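Local coordinates for alpha-rhamnosidase (Dictyoglomus thermophilum, PDB 6I60), which probably hydrolyses terminal non-reducing alpha-L-rhamnose residues from alpha-L-rhamnosides, such as those of natural flavonoids, at residues D47-I52 with G104-P109; Q66-V71 with R118-K123; C110-W115 with V132-T137; R193-G198 with V227-Y232. All blocks are in the same frame, centred on the assembly; numbering follows the deposited sequence.

Contact 1 of 4, residues D47-I52 with G104-P109; sequences DKKNPI and GKELEP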
loop_
_atom_site.group_PDB
_atom_site.type_symbol
_atom_site.label_atom_id
_atom_site.label_comp_id
_atom_site.label_asym_id
_atom_site.label_seq_id
_atom_site.Cartn_x
_atom_site.Cartn_y
_atom_site.Cartn_z
ATOM N N ASP A 47 -1.778 17.785 9.747
ATOM C CA ASP A 47 -0.600 18.549 10.130
ATOM C C ASP A 47 0.036 19.288 8.962
ATOM O O ASP A 47 0.842 20.196 9.190
ATOM C CB ASP A 47 0.444 17.631 10.778
ATOM C CG ASP A 47 0.332 17.599 12.291
ATOM O OD1 ASP A 47 1.187 16.961 12.943
ATOM O OD2 ASP A 47 -0.615 18.212 12.830
ATOM N N LYS A 48 -0.308 18.924 7.730
ATOM C CA LYS A 48 0.180 19.645 6.561
ATOM C C LYS A 48 -0.373 21.065 6.568
ATOM O O LYS A 48 -1.591 21.263 6.625
ATOM C CB LYS A 48 -0.231 18.915 5.284
ATOM C CG LYS A 48 0.916 18.262 4.537
ATOM C CD LYS A 48 0.557 18.019 3.080
ATOM C CE LYS A 48 1.792 17.696 2.252
ATOM N NZ LYS A 48 2.539 16.526 2.794
ATOM N N LYS A 49 0.523 22.056 6.518
ATOM C CA LYS A 49 0.082 23.447 6.486
ATOM C C LYS A 49 -0.688 23.757 5.210
ATOM O O LYS A 49 -1.571 24.622 5.212
ATOM C CB LYS A 49 1.280 24.386 6.628
ATOM C CG LYS A 49 2.082 24.177 7.901
ATOM C CD LYS A 49 1.608 25.099 9.013
ATOM C CE LYS A 49 2.384 24.858 10.300
ATOM N NZ LYS A 49 3.809 25.283 10.191
ATOM N N ASN A 50 -0.374 23.062 4.114
ATOM C CA ASN A 50 -1.075 23.206 2.841
ATOM C C ASN A 50 -1.604 21.837 2.428
ATOM O O ASN A 50 -0.998 21.155 1.589
ATOM C CB ASN A 50 -0.162 23.792 1.768
ATOM C CG ASN A 50 0.470 25.101 2.193
ATOM O OD1 ASN A 50 1.340 25.131 3.062
ATOM N ND2 ASN A 50 0.031 26.194 1.580
ATOM N N PRO A 51 -2.727 21.400 2.996
ATOM C CA PRO A 51 -3.282 20.091 2.631
ATOM C C PRO A 51 -3.809 20.085 1.203
ATOM O O PRO A 51 -3.917 21.114 0.533
ATOM C CB PRO A 51 -4.410 19.884 3.647
ATOM C CG PRO A 51 -4.783 21.261 4.084
ATOM C CD PRO A 51 -3.513 22.061 4.053
ATOM N N ILE A 52 -4.149 18.885 0.740
ATOM C CA ILE A 52 -4.637 18.665 -0.616
ATOM C C ILE A 52 -6.147 18.465 -0.571
ATOM O O ILE A 52 -6.654 17.670 0.233
ATOM C CB ILE A 52 -3.940 17.457 -1.268
ATOM C CG1 ILE A 52 -2.421 17.652 -1.274
ATOM C CG2 ILE A 52 -4.464 17.234 -2.677
ATOM C CD1 ILE A 52 -1.933 18.667 -2.288
ATOM N N GLY A 104 -4.652 29.162 1.472
ATOM C CA GLY A 104 -5.406 30.123 2.245
ATOM C C GLY A 104 -4.632 30.663 3.430
ATOM O O GLY A 104 -3.398 30.629 3.475
ATOM N N LYS A 105 -5.380 31.179 4.403
ATOM C CA LYS A 105 -4.775 31.692 5.624
ATOM C C LYS A 105 -4.005 30.584 6.335
ATOM O O LYS A 105 -4.402 29.416 6.305
ATOM C CB LYS A 105 -5.858 32.269 6.540
ATOM C CG LYS A 105 -5.349 32.788 7.875
ATOM C CD LYS A 105 -5.983 34.123 8.235
ATOM C CE LYS A 105 -6.000 34.330 9.742
ATOM N NZ LYS A 105 -6.384 35.721 10.108
ATOM N N GLU A 106 -2.889 30.956 6.958
ATOM C CA GLU A 106 -2.064 29.989 7.674
ATOM C C GLU A 106 -2.890 29.270 8.733
ATOM O O GLU A 106 -3.443 29.902 9.639
ATOM C CB GLU A 106 -0.865 30.690 8.313
ATOM C CG GLU A 106 -0.213 29.913 9.445
ATOM C CD GLU A 106 1.076 29.238 9.021
ATOM O OE1 GLU A 106 1.656 28.492 9.837
ATOM O OE2 GLU A 106 1.510 29.455 7.870
ATOM N N LEU A 107 -2.982 27.948 8.608
ATOM C CA LEU A 107 -3.772 27.158 9.536
ATOM C C LEU A 107 -3.127 27.149 10.919
ATOM O O LEU A 107 -1.923 27.363 11.077
ATOM C CB LEU A 107 -3.937 25.730 9.016
ATOM C CG LEU A 107 -4.570 25.614 7.629
ATOM C CD1 LEU A 107 -4.504 24.181 7.129
ATOM C CD2 LEU A 107 -6.007 26.122 7.648
ATOM N N GLU A 108 -3.953 26.899 11.929
ATOM C CA GLU A 108 -3.530 26.937 13.319
ATOM C C GLU A 108 -3.858 25.618 14.001
ATOM O O GLU A 108 -4.789 24.916 13.589
ATOM C CB GLU A 108 -4.208 28.099 14.061
ATOM C CG GLU A 108 -3.500 29.434 13.868
ATOM C CD GLU A 108 -4.412 30.623 14.098
ATOM O OE1 GLU A 108 -4.026 31.527 14.870
ATOM O OE2 GLU A 108 -5.512 30.651 13.509
ATOM N N PRO A 109 -3.110 25.254 15.042
ATOM C CA PRO A 109 -3.292 23.929 15.649
ATOM C C PRO A 109 -4.628 23.792 16.364
ATOM O O PRO A 109 -5.180 24.756 16.898
ATOM C CB PRO A 109 -2.126 23.826 16.642
ATOM C CG PRO A 109 -1.167 24.903 16.247
ATOM C CD PRO A 109 -1.992 25.990 15.652
#
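Lys49 and Leu107 bring two irregular backbone stretches together, their CA atoms 6.2 Å apart, with no hydrogen bond running between the chains. Leu107 supplies the apolar part of the contact: its CD1 lies 3.5 Å from Lys49 O and 3.9 Å from Pro51 CD. Two compact hydrocarbon groups suit this buried spot, where Tyr102 also packs on the leucine. The contact ties the loop between strands 44-46 and 52-56 to the loop leading into strand 112-120, both in the N-terminal immunoglobulin-like domain. Nearer the surface, the bent chain of Lys49 crosses Glu106, and its CD sits 3.5 Å from Glu106 OE1. The ammonium NZ is 3.9 Å from that same OE1, a long salt bridge; Glu106 is exposed and Lys49 partly so, which suits their charged ends. Were Lys49 cut back to an alanine, Glu106 would probably lose both this distant positive mate and the aliphatic CD and CE that lie beside its OE1.

Contact 2 of 4, residues Q66-V71 with R118-K123; sequences QTAYQV and RWWDSK
Trp120 lies edge-on along the neighbouring strand, from Ala68 to Gln70. Its CB is 3.7 Å from Ala68 CB, a methyl small enough to leave room for the indole, and CD2 is 3.9 Å from it. CE3 comes 3.3 Å from Ala68 O. Farther out, CZ3 reaches Tyr69 C at 3.7 Å, and at the tip CH2 comes 4.0 Å from Gln70 CB. With CG anti to the carbonyl carbon (chi1 -78°), the ring runs along the partner and presents its edge to that backbone. Strands 68-71 and 118-120 are antiparallel in the immunoglobulin-like sheet, and Thr67 and Ala68 both face Trp120 in a classic beta bulge. Thr67 N and Ala68 O bond the tryptophan backbone, the former to Trp120 O at 2.7 Å and nearly straight (174°). Replacing the indole with the methyl of an alanine is likely to open a gap beside Ala68 and Gln70. Within the bulge, Thr67 OG1 also donates to Asp121 O at 2.7 Å. On the other face, Gln66 CB meets the edge of Trp119, whose NE1 bonds Tyr30 O.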
loop_
_atom_site.group_PDB
_atom_site.type_symbol
_atom_site.label_atom_id
_atom_site.label_comp_id
_atom_site.label_asym_id
_atom_site.label_seq_id
_atom_site.Cartn_x
_atom_site.Cartn_y
_atom_site.Cartn_z
ATOM N N GLN A 66 -15.180 19.835 -16.271
ATOM C CA GLN A 66 -15.080 21.019 -15.426
ATOM C C GLN A 66 -14.222 22.085 -16.096
ATOM O O GLN A 66 -13.129 21.798 -16.593
ATOM C CB GLN A 66 -14.488 20.654 -14.064
ATOM C CG GLN A 66 -14.130 21.859 -13.201
ATOM C CD GLN A 66 -13.404 21.472 -11.926
ATOM O OE1 GLN A 66 -13.964 20.804 -11.059
ATOM N NE2 GLN A 66 -12.152 21.895 -11.806
ATOM N N THR A 67 -14.720 23.324 -16.103
ATOM C CA THR A 67 -13.971 24.456 -16.628
ATOM C C THR A 67 -13.548 25.455 -15.562
ATOM O O THR A 67 -12.627 26.240 -15.808
ATOM C CB THR A 67 -14.791 25.196 -17.693
ATOM O OG1 THR A 67 -16.016 25.662 -17.116
ATOM C CG2 THR A 67 -15.100 24.272 -18.858
ATOM N N ALA A 68 -14.188 25.447 -14.395
ATOM C CA ALA A 68 -13.831 26.364 -13.323
ATOM C C ALA A 68 -14.306 25.789 -11.998
ATOM O O ALA A 68 -15.267 25.018 -11.952
ATOM C CB ALA A 68 -14.433 27.757 -13.548
ATOM N N TYR A 69 -13.620 26.173 -10.923
ATOM C CA TYR A 69 -13.991 25.756 -9.579
ATOM C C TYR A 69 -13.790 26.917 -8.614
ATOM O O TYR A 69 -13.104 27.895 -8.919
ATOM C CB TYR A 69 -13.181 24.533 -9.113
ATOM C CG TYR A 69 -11.728 24.834 -8.808
ATOM C CD1 TYR A 69 -11.326 25.226 -7.535
ATOM C CD2 TYR A 69 -10.758 24.726 -9.795
ATOM C CE1 TYR A 69 -10.003 25.506 -7.258
ATOM C CE2 TYR A 69 -9.431 25.000 -9.525
ATOM C CZ TYR A 69 -9.060 25.393 -8.257
ATOM O OH TYR A 69 -7.739 25.668 -7.988
ATOM N N GLN A 70 -14.397 26.791 -7.438
ATOM C CA GLN A 70 -14.213 27.759 -6.362
ATOM C C GLN A 70 -14.464 27.053 -5.041
ATOM O O GLN A 70 -15.554 26.517 -4.827
ATOM C CB GLN A 70 -15.155 28.954 -6.512
ATOM C CG GLN A 70 -15.096 29.914 -5.332
ATOM C CD GLN A 70 -16.341 30.766 -5.206
ATOM O OE1 GLN A 70 -17.212 30.744 -6.075
ATOM N NE2 GLN A 70 -16.430 31.528 -4.122
ATOM N N VAL A 71 -13.467 27.053 -4.162
ATOM C CA VAL A 71 -13.574 26.422 -2.853
ATOM C C VAL A 71 -13.492 27.507 -1.790
ATOM O O VAL A 71 -12.652 28.411 -1.875
ATOM C CB VAL A 71 -12.489 25.347 -2.650
ATOM C CG1 VAL A 71 -11.132 25.862 -3.081
ATOM C CG2 VAL A 71 -12.450 24.894 -1.200
ATOM N N ARG A 118 -17.787 24.744 -5.462
ATOM C CA ARG A 118 -18.621 24.769 -6.653
ATOM C C ARG A 118 -17.762 24.489 -7.876
ATOM O O ARG A 118 -16.537 24.633 -7.848
ATOM C CB ARG A 118 -19.325 26.121 -6.824
ATOM C CG ARG A 118 -20.237 26.515 -5.681
ATOM C CD ARG A 118 -20.987 27.806 -5.991
ATOM N NE ARG A 118 -20.099 28.874 -6.447
ATOM C CZ ARG A 118 -20.283 30.164 -6.183
ATOM N NH1 ARG A 118 -21.329 30.553 -5.467
ATOM N NH2 ARG A 118 -19.428 31.066 -6.643
ATOM N N TRP A 119 -18.418 24.094 -8.963
ATOM C CA TRP A 119 -17.722 23.817 -10.209
ATOM C C TRP A 119 -18.552 24.327 -11.376
ATOM O O TRP A 119 -19.783 24.364 -11.318
ATOM C CB TRP A 119 -17.427 22.318 -10.374
ATOM C CG TRP A 119 -18.623 21.495 -10.748
ATOM C CD1 TRP A 119 -19.716 21.238 -9.973
ATOM C CD2 TRP A 119 -18.842 20.812 -11.990
ATOM N NE1 TRP A 119 -20.605 20.441 -10.656
ATOM C CE2 TRP A 119 -20.090 20.164 -11.895
ATOM C CE3 TRP A 119 -18.104 20.684 -13.172
ATOM C CZ2 TRP A 119 -20.617 19.401 -12.937
ATOM C CZ3 TRP A 119 -18.629 19.928 -14.205
ATOM C CH2 TRP A 119 -19.874 19.296 -14.080
ATOM N N TRP A 120 -17.859 24.735 -12.433
ATOM C CA TRP A 120 -18.485 25.200 -13.660
ATOM C C TRP A 120 -18.298 24.140 -14.735
ATOM O O TRP A 120 -17.179 23.665 -14.957
ATOM C CB TRP A 120 -17.888 26.536 -14.109
ATOM C CG TRP A 120 -18.403 27.721 -13.343
ATOM C CD1 TRP A 120 -19.326 28.631 -13.767
ATOM C CD2 TRP A 120 -18.021 28.124 -12.021
ATOM N NE1 TRP A 120 -19.545 29.575 -12.792
ATOM C CE2 TRP A 120 -18.756 29.287 -11.710
ATOM C CE3 TRP A 120 -17.130 27.616 -11.069
ATOM C CZ2 TRP A 120 -18.626 29.949 -10.490
ATOM C CZ3 TRP A 120 -17.003 28.276 -9.858
ATOM C CH2 TRP A 120 -17.748 29.429 -9.580
ATOM N N ASP A 121 -19.391 23.769 -15.395
ATOM C CA ASP A 121 -19.356 22.699 -16.382
ATOM C C ASP A 121 -18.820 23.236 -17.709
ATOM O O ASP A 121 -18.256 24.331 -17.786
ATOM C CB ASP A 121 -20.741 22.074 -16.522
ATOM C CG ASP A 121 -21.762 23.036 -17.085
ATOM O OD1 ASP A 121 -21.468 24.248 -17.153
ATOM O OD2 ASP A 121 -22.862 22.580 -17.458
ATOM N N SER A 122 -19.008 22.463 -18.781
ATOM C CA SER A 122 -18.451 22.828 -20.078
ATOM C C SER A 122 -19.120 24.058 -20.683
ATOM O O SER A 122 -18.537 24.680 -21.576
ATOM C CB SER A 122 -18.561 21.650 -21.046
ATOM O OG SER A 122 -17.487 20.742 -20.871
ATOM N N LYS A 123 -20.317 24.425 -20.224
ATOM C CA LYS A 123 -21.015 25.601 -20.729
ATOM C C LYS A 123 -21.042 26.740 -19.730
ATOM O O LYS A 123 -21.965 27.561 -19.766
ATOM C CB LYS A 123 -22.444 25.258 -21.082
ATOM C CG LYS A 123 -22.529 24.223 -22.069
ATOM C CD LYS A 123 -23.906 24.244 -22.587
ATOM C CE LYS A 123 -24.250 22.871 -23.021
ATOM N NZ LYS A 123 -23.901 22.794 -24.419
#

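Contact 3 of 4, residues C110-W115 with V132-T137; sequences CKVYFW and VNTFET
Phe135, Tyr113 and Trp115 form an aromatic cluster on one face of an antiparallel strand pair in the N-terminal immunoglobulin-like domain. Among the ring contacts, Tyr113 CB sits over the face of Phe135, 3.8 Å from its centroid, in a CH-pi contact; the two rings are nearly parallel (16°) but slid apart. Phe135 turns its edge toward the five-membered ring of Trp115 in an offset edge-to-face pair with planes at 70°. Phe53 adds a further edge-to-face partner to both Phe135 and Trp115, and Val73 packs against the cluster. Flat aromatic rings suit this buried face; the polar end of Tyr113 is bonded to Glu108 N.

Among the backbone bonds, Tyr113 and Phe135 exchange two, as do Trp115 and Asn133. Lys111 O accepts Thr137 N almost straight (174°).

On the other face, apolar and polar groups mix. Phe114 CB meets Val132 CG1 at 3.7 Å, and Val112 CG2 lies against the extended chain of Glu136, whose carboxylate forms salt bridges with Arg191 and Arg193.

A water links the strands beside the cluster: Trp115 NE1 donates to it at 2.7 Å, and it bonds weakly to Thr134 O.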
loop_
_atom_site.group_PDB
_atom_site.type_symbol
_atom_site.label_atom_id
_atom_site.label_comp_id
_atom_site.label_asym_id
_atom_site.label_seq_id
_atom_site.Cartn_x
_atom_site.Cartn_y
_atom_site.Cartn_z
ATOM N N CYS A 110 -5.145 22.562 16.355
ATOM C CA CYS A 110 -6.335 22.157 17.104
ATOM C C CYS A 110 -7.605 22.868 16.646
ATOM O O CYS A 110 -8.621 22.829 17.344
ATOM C CB CYS A 110 -6.136 22.361 18.611
ATOM S SG CYS A 110 -4.633 21.602 19.258
ATOM N N LYS A 111 -7.582 23.508 15.483
ATOM C CA LYS A 111 -8.750 24.202 14.960
ATOM C C LYS A 111 -9.460 23.332 13.932
ATOM O O LYS A 111 -8.818 22.620 13.154
ATOM C CB LYS A 111 -8.359 25.544 14.338
ATOM C CG LYS A 111 -8.041 26.631 15.357
ATOM C CD LYS A 111 -8.807 27.913 15.065
ATOM C CE LYS A 111 -8.054 29.137 15.568
ATOM N NZ LYS A 111 -7.301 28.857 16.822
ATOM N N VAL A 112 -10.789 23.390 13.939
ATOM C CA VAL A 112 -11.622 22.680 12.974
ATOM C C VAL A 112 -12.049 23.668 11.898
ATOM O O VAL A 112 -12.525 24.768 12.208
ATOM C CB VAL A 112 -12.843 22.036 13.656
ATOM C CG1 VAL A 112 -13.974 21.812 12.656
ATOM C CG2 VAL A 112 -12.451 20.726 14.315
ATOM N N TYR A 113 -11.872 23.286 10.636
ATOM C CA TYR A 113 -12.242 24.124 9.509
ATOM C C TYR A 113 -13.350 23.463 8.699
ATOM O O TYR A 113 -13.589 22.256 8.795
ATOM C CB TYR A 113 -11.034 24.409 8.608
ATOM C CG TYR A 113 -9.891 25.091 9.321
ATOM C CD1 TYR A 113 -8.926 24.353 9.996
ATOM C CD2 TYR A 113 -9.777 26.474 9.322
ATOM C CE1 TYR A 113 -7.879 24.974 10.652
ATOM C CE2 TYR A 113 -8.734 27.104 9.974
ATOM C CZ TYR A 113 -7.788 26.351 10.638
ATOM O OH TYR A 113 -6.750 26.981 11.286
ATOM N N PHE A 114 -14.027 24.280 7.896
ATOM C CA PHE A 114 -15.118 23.837 7.042
ATOM C C PHE A 114 -14.843 24.298 5.619
ATOM O O PHE A 114 -14.211 25.337 5.404
ATOM C CB PHE A 114 -16.471 24.386 7.523
ATOM C CG PHE A 114 -16.716 24.197 8.997
ATOM C CD1 PHE A 114 -16.179 25.078 9.924
ATOM C CD2 PHE A 114 -17.489 23.142 9.456
ATOM C CE1 PHE A 114 -16.399 24.903 11.276
ATOM C CE2 PHE A 114 -17.715 22.965 10.808
ATOM C CZ PHE A 114 -17.170 23.847 11.719
ATOM N N TRP A 115 -15.317 23.525 4.643
ATOM C CA TRP A 115 -15.080 23.896 3.255
ATOM C C TRP A 115 -16.143 23.295 2.348
ATOM O O TRP A 115 -16.541 22.141 2.522
ATOM C CB TRP A 115 -13.679 23.472 2.791
ATOM C CG TRP A 115 -13.471 21.991 2.630
ATOM C CD1 TRP A 115 -13.489 21.045 3.615
ATOM C CD2 TRP A 115 -13.187 21.292 1.410
ATOM N NE1 TRP A 115 -13.242 19.801 3.081
ATOM C CE2 TRP A 115 -13.055 19.927 1.730
ATOM C CE3 TRP A 115 -13.039 21.690 0.075
ATOM C CZ2 TRP A 115 -12.781 18.957 0.766
ATOM C CZ3 TRP A 115 -12.766 20.726 -0.879
ATOM C CH2 TRP A 115 -12.639 19.376 -0.528
ATOM N N VAL A 132 -21.169 20.980 3.264
ATOM C CA VAL A 132 -20.049 21.452 4.071
ATOM C C VAL A 132 -19.272 20.261 4.613
ATOM O O VAL A 132 -19.818 19.418 5.335
ATOM C CB VAL A 132 -20.548 22.357 5.203
ATOM C CG1 VAL A 132 -19.421 22.661 6.178
ATOM C CG2 VAL A 132 -21.132 23.639 4.631
ATOM N N ASN A 133 -17.993 20.182 4.258
ATOM C CA ASN A 133 -17.095 19.170 4.783
ATOM C C ASN A 133 -16.243 19.776 5.898
ATOM O O ASN A 133 -16.397 20.941 6.272
ATOM C CB ASN A 133 -16.230 18.586 3.665
ATOM C CG ASN A 133 -16.836 17.336 3.057
ATOM O OD1 ASN A 133 -17.897 17.387 2.432
ATOM N ND2 ASN A 133 -16.166 16.203 3.241
ATOM N N THR A 134 -15.328 18.973 6.435
ATOM C CA THR A 134 -14.600 19.367 7.631
ATOM C C THR A 134 -13.229 18.710 7.635
ATOM O O THR A 134 -13.096 17.540 7.270
ATOM C CB THR A 134 -15.385 18.978 8.894
ATOM O OG1 THR A 134 -16.443 19.920 9.108
ATOM C CG2 THR A 134 -14.485 18.943 10.122
ATOM N N PHE A 135 -12.211 19.474 8.029
ATOM C CA PHE A 135 -10.905 18.910 8.339
ATOM C C PHE A 135 -10.376 19.577 9.598
ATOM O O PHE A 135 -10.442 20.803 9.728
ATOM C CB PHE A 135 -9.918 19.074 7.171
ATOM C CG PHE A 135 -9.615 20.503 6.812
ATOM C CD1 PHE A 135 -10.455 21.215 5.973
ATOM C CD2 PHE A 135 -8.470 21.123 7.291
ATOM C CE1 PHE A 135 -10.171 22.524 5.633
ATOM C CE2 PHE A 135 -8.180 22.432 6.955
ATOM C CZ PHE A 135 -9.031 23.132 6.124
ATOM N N GLU A 136 -9.879 18.769 10.531
ATOM C CA GLU A 136 -9.373 19.251 11.809
ATOM C C GLU A 136 -7.856 19.130 11.841
ATOM O O GLU A 136 -7.304 18.083 11.487
ATOM C CB GLU A 136 -9.983 18.469 12.976
ATOM C CG GLU A 136 -9.328 18.762 14.318
ATOM C CD GLU A 136 -10.168 18.306 15.496
ATOM O OE1 GLU A 136 -11.311 17.854 15.276
ATOM O OE2 GLU A 136 -9.681 18.394 16.644
ATOM N N THR A 137 -7.190 20.196 12.268
ATOM C CA THR A 137 -5.742 20.178 12.394
ATOM C C THR A 137 -5.336 19.544 13.717
ATOM O O THR A 137 -6.018 19.702 14.734
ATOM C CB THR A 137 -5.176 21.596 12.292
ATOM O OG1 THR A 137 -5.889 22.462 13.181
ATOM C CG2 THR A 137 -5.310 22.121 10.871
HETATM O O HOH W 1 -12.446 17.715 4.670
#

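Contact 4 of 4, residues R193-G198 with V227-Y232; sequences RVYIAG and VLYTVY
Tyr195 runs alongside Val231, with Tyr195 CE2 3.4 Å from Val231 CG2. Tyr229 joins them edge to edge: its CE2 is 3.9 Å from Tyr195 CD2. Its CG stands between the backbone N and the carbonyl carbon (chi1 72°), which turns the ring back toward Tyr195, while its CB touches Ala197 CB at 3.6 Å; the small methyl allows this close approach. On the opposite face of the sheet, Ile196 CG2 meets the edge of the Tyr232 ring at 4.0 Å, and Thr230 CG2 sits above one face of that ring, toward the rim.

The backbone sets this register. Ile196 and Thr230 exchange two bonds, and Val194 and Tyr232 exchange two more, that from Tyr232 N to Val194 O being 2.8 Å long.

Farther out, polar ends are held by other parts of the chain. Tyr229 OH bonds Asp47 and Leu139 N, Tyr232 OH bonds Tyr202, Thr230 OG1 bonds Asp217, and Arg193, besides its bridge to Glu136, forms a salt bridge with Asp233.

Strand 189-199 is the middle one of a five-stranded mixed sheet, between 264-273 and 226-233; strand 226-233 pairs in turn with edge strand 336-338, while strand 201-206 covers the Ile196 and Tyr232 face.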
loop_
_atom_site.group_PDB
_atom_site.type_symbol
_atom_site.label_atom_id
_atom_site.label_comp_id
_atom_site.label_asym_id
_atom_site.label_seq_id
_atom_site.Cartn_x
_atom_site.Cartn_y
_atom_site.Cartn_z
ATOM N N ARG A 193 -9.806 15.917 22.689
ATOM C CA ARG A 193 -8.851 15.352 21.751
ATOM C C ARG A 193 -7.682 14.750 22.514
ATOM O O ARG A 193 -7.343 15.191 23.617
ATOM C CB ARG A 193 -8.342 16.405 20.762
ATOM C CG ARG A 193 -9.415 16.958 19.844
ATOM C CD ARG A 193 -9.984 15.871 18.950
ATOM N NE ARG A 193 -10.877 16.416 17.934
ATOM C CZ ARG A 193 -12.186 16.569 18.098
ATOM N NH1 ARG A 193 -12.758 16.215 19.240
ATOM N NH2 ARG A 193 -12.924 17.073 17.118
ATOM N N VAL A 194 -7.064 13.738 21.910
ATOM C CA VAL A 194 -5.983 12.982 22.531
ATOM C C VAL A 194 -4.915 12.745 21.472
ATOM O O VAL A 194 -5.197 12.148 20.429
ATOM C CB VAL A 194 -6.484 11.649 23.117
ATOM C CG1 VAL A 194 -5.380 10.617 23.140
ATOM C CG2 VAL A 194 -7.029 11.861 24.516
ATOM N N TYR A 195 -3.700 13.225 21.729
ATOM C CA TYR A 195 -2.601 13.172 20.765
ATOM C C TYR A 195 -1.496 12.309 21.364
ATOM O O TYR A 195 -0.690 12.790 22.167
ATOM C CB TYR A 195 -2.096 14.574 20.427
ATOM C CG TYR A 195 -3.188 15.578 20.115
ATOM C CD1 TYR A 195 -3.879 16.223 21.133
ATOM C CD2 TYR A 195 -3.520 15.887 18.803
ATOM C CE1 TYR A 195 -4.876 17.140 20.853
ATOM C CE2 TYR A 195 -4.515 16.807 18.513
ATOM C CZ TYR A 195 -5.190 17.429 19.542
ATOM O OH TYR A 195 -6.179 18.341 19.253
ATOM N N ILE A 196 -1.452 11.040 20.965
ATOM C CA ILE A 196 -0.577 10.045 21.574
ATOM C C ILE A 196 0.388 9.509 20.527
ATOM O O ILE A 196 0.031 9.363 19.352
ATOM C CB ILE A 196 -1.395 8.897 22.207
ATOM C CG1 ILE A 196 -0.476 7.812 22.773
ATOM C CG2 ILE A 196 -2.385 8.324 21.200
ATOM C CD1 ILE A 196 -1.149 6.903 23.775
ATOM N N ALA A 197 1.619 9.232 20.958
ATOM C CA ALA A 197 2.619 8.524 20.156
ATOM C C ALA A 197 3.293 7.525 21.096
ATOM O O ALA A 197 4.257 7.860 21.790
ATOM C CB ALA A 197 3.624 9.481 19.527
ATOM N N GLY A 198 2.763 6.305 21.129
ATOM C CA GLY A 198 3.338 5.255 21.944
ATOM C C GLY A 198 4.277 4.368 21.154
ATOM O O GLY A 198 3.845 3.643 20.254
ATOM N N VAL A 227 8.445 10.548 14.084
ATOM C CA VAL A 227 7.516 9.709 14.834
ATOM C C VAL A 227 6.105 10.192 14.531
ATOM O O VAL A 227 5.753 11.331 14.860
ATOM C CB VAL A 227 7.787 9.754 16.348
ATOM C CG1 VAL A 227 6.728 8.956 17.099
ATOM C CG2 VAL A 227 9.183 9.228 16.660
ATOM N N LEU A 228 5.299 9.333 13.909
ATOM C CA LEU A 228 3.923 9.687 13.578
ATOM C C LEU A 228 3.031 9.469 14.794
ATOM O O LEU A 228 2.885 8.337 15.267
ATOM C CB LEU A 228 3.420 8.861 12.397
ATOM C CG LEU A 228 4.359 8.684 11.207
ATOM C CD1 LEU A 228 3.866 7.561 10.315
ATOM C CD2 LEU A 228 4.468 9.981 10.424
ATOM N N TYR A 229 2.434 10.545 15.296
ATOM C CA TYR A 229 1.484 10.453 16.395
ATOM C C TYR A 229 0.063 10.402 15.849
ATOM O O TYR A 229 -0.217 10.872 14.743
ATOM C CB TYR A 229 1.641 11.628 17.365
ATOM C CG TYR A 229 1.163 12.963 16.836
ATOM C CD1 TYR A 229 1.995 13.767 16.070
ATOM C CD2 TYR A 229 -0.118 13.426 17.117
ATOM C CE1 TYR A 229 1.563 14.989 15.587
ATOM C CE2 TYR A 229 -0.558 14.645 16.639
ATOM C CZ TYR A 229 0.287 15.423 15.875
ATOM O OH TYR A 229 -0.148 16.636 15.399
ATOM N N THR A 230 -0.833 9.814 16.636
ATOM C CA THR A 230 -2.234 9.669 16.270
ATOM C C THR A 230 -3.098 10.530 17.183
ATOM O O THR A 230 -2.852 10.612 18.391
ATOM C CB THR A 230 -2.674 8.204 16.360
ATOM O OG1 THR A 230 -1.773 7.385 15.604
ATOM C CG2 THR A 230 -4.084 8.028 15.818
ATOM N N VAL A 231 -4.105 11.177 16.601
ATOM C CA VAL A 231 -5.059 11.995 17.341
ATOM C C VAL A 231 -6.408 11.289 17.335
ATOM O O VAL A 231 -6.867 10.818 16.286
ATOM C CB VAL A 231 -5.175 13.411 16.750
ATOM C CG1 VAL A 231 -5.342 13.339 15.254
ATOM C CG2 VAL A 231 -6.345 14.152 17.379
ATOM N N TYR A 232 -7.037 11.213 18.503
ATOM C CA TYR A 232 -8.321 10.551 18.659
ATOM C C TYR A 232 -9.357 11.531 19.195
ATOM O O TYR A 232 -9.028 12.487 19.903
ATOM C CB TYR A 232 -8.213 9.350 19.603
ATOM C CG TYR A 232 -7.417 8.198 19.041
ATOM C CD1 TYR A 232 -7.936 7.392 18.036
ATOM C CD2 TYR A 232 -6.146 7.910 19.520
ATOM C CE1 TYR A 232 -7.210 6.335 17.520
ATOM C CE2 TYR A 232 -5.413 6.853 19.013
ATOM C CZ TYR A 232 -5.950 6.069 18.013
ATOM O OH TYR A 232 -5.220 5.018 17.506
#

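Contacts 1, 2 and 3 lie in the N-terminal immunoglobulin-like domain; contact 4 belongs to the following rhamnosidase N-terminal domain. Contacts 2 and 3 share strand 112-120, which pairs with strand 68-74 in one and strand 133-137 in the other, their centres about 23 Å apart; along the chain the segments of contact 1 alternate with those of contact 2. Contact 3 begins right after contact 1, with centres about 10 Å apart, and Glu108 probably bonds both Tyr113 and Thr137. Contact 4 lies about 18 Å, centre to centre, from contacts 1 and 3. Asp47 with Tyr229 and Glu136 with Arg193 bridge the two domains, tying the immunoglobulin-like domain to its neighbour.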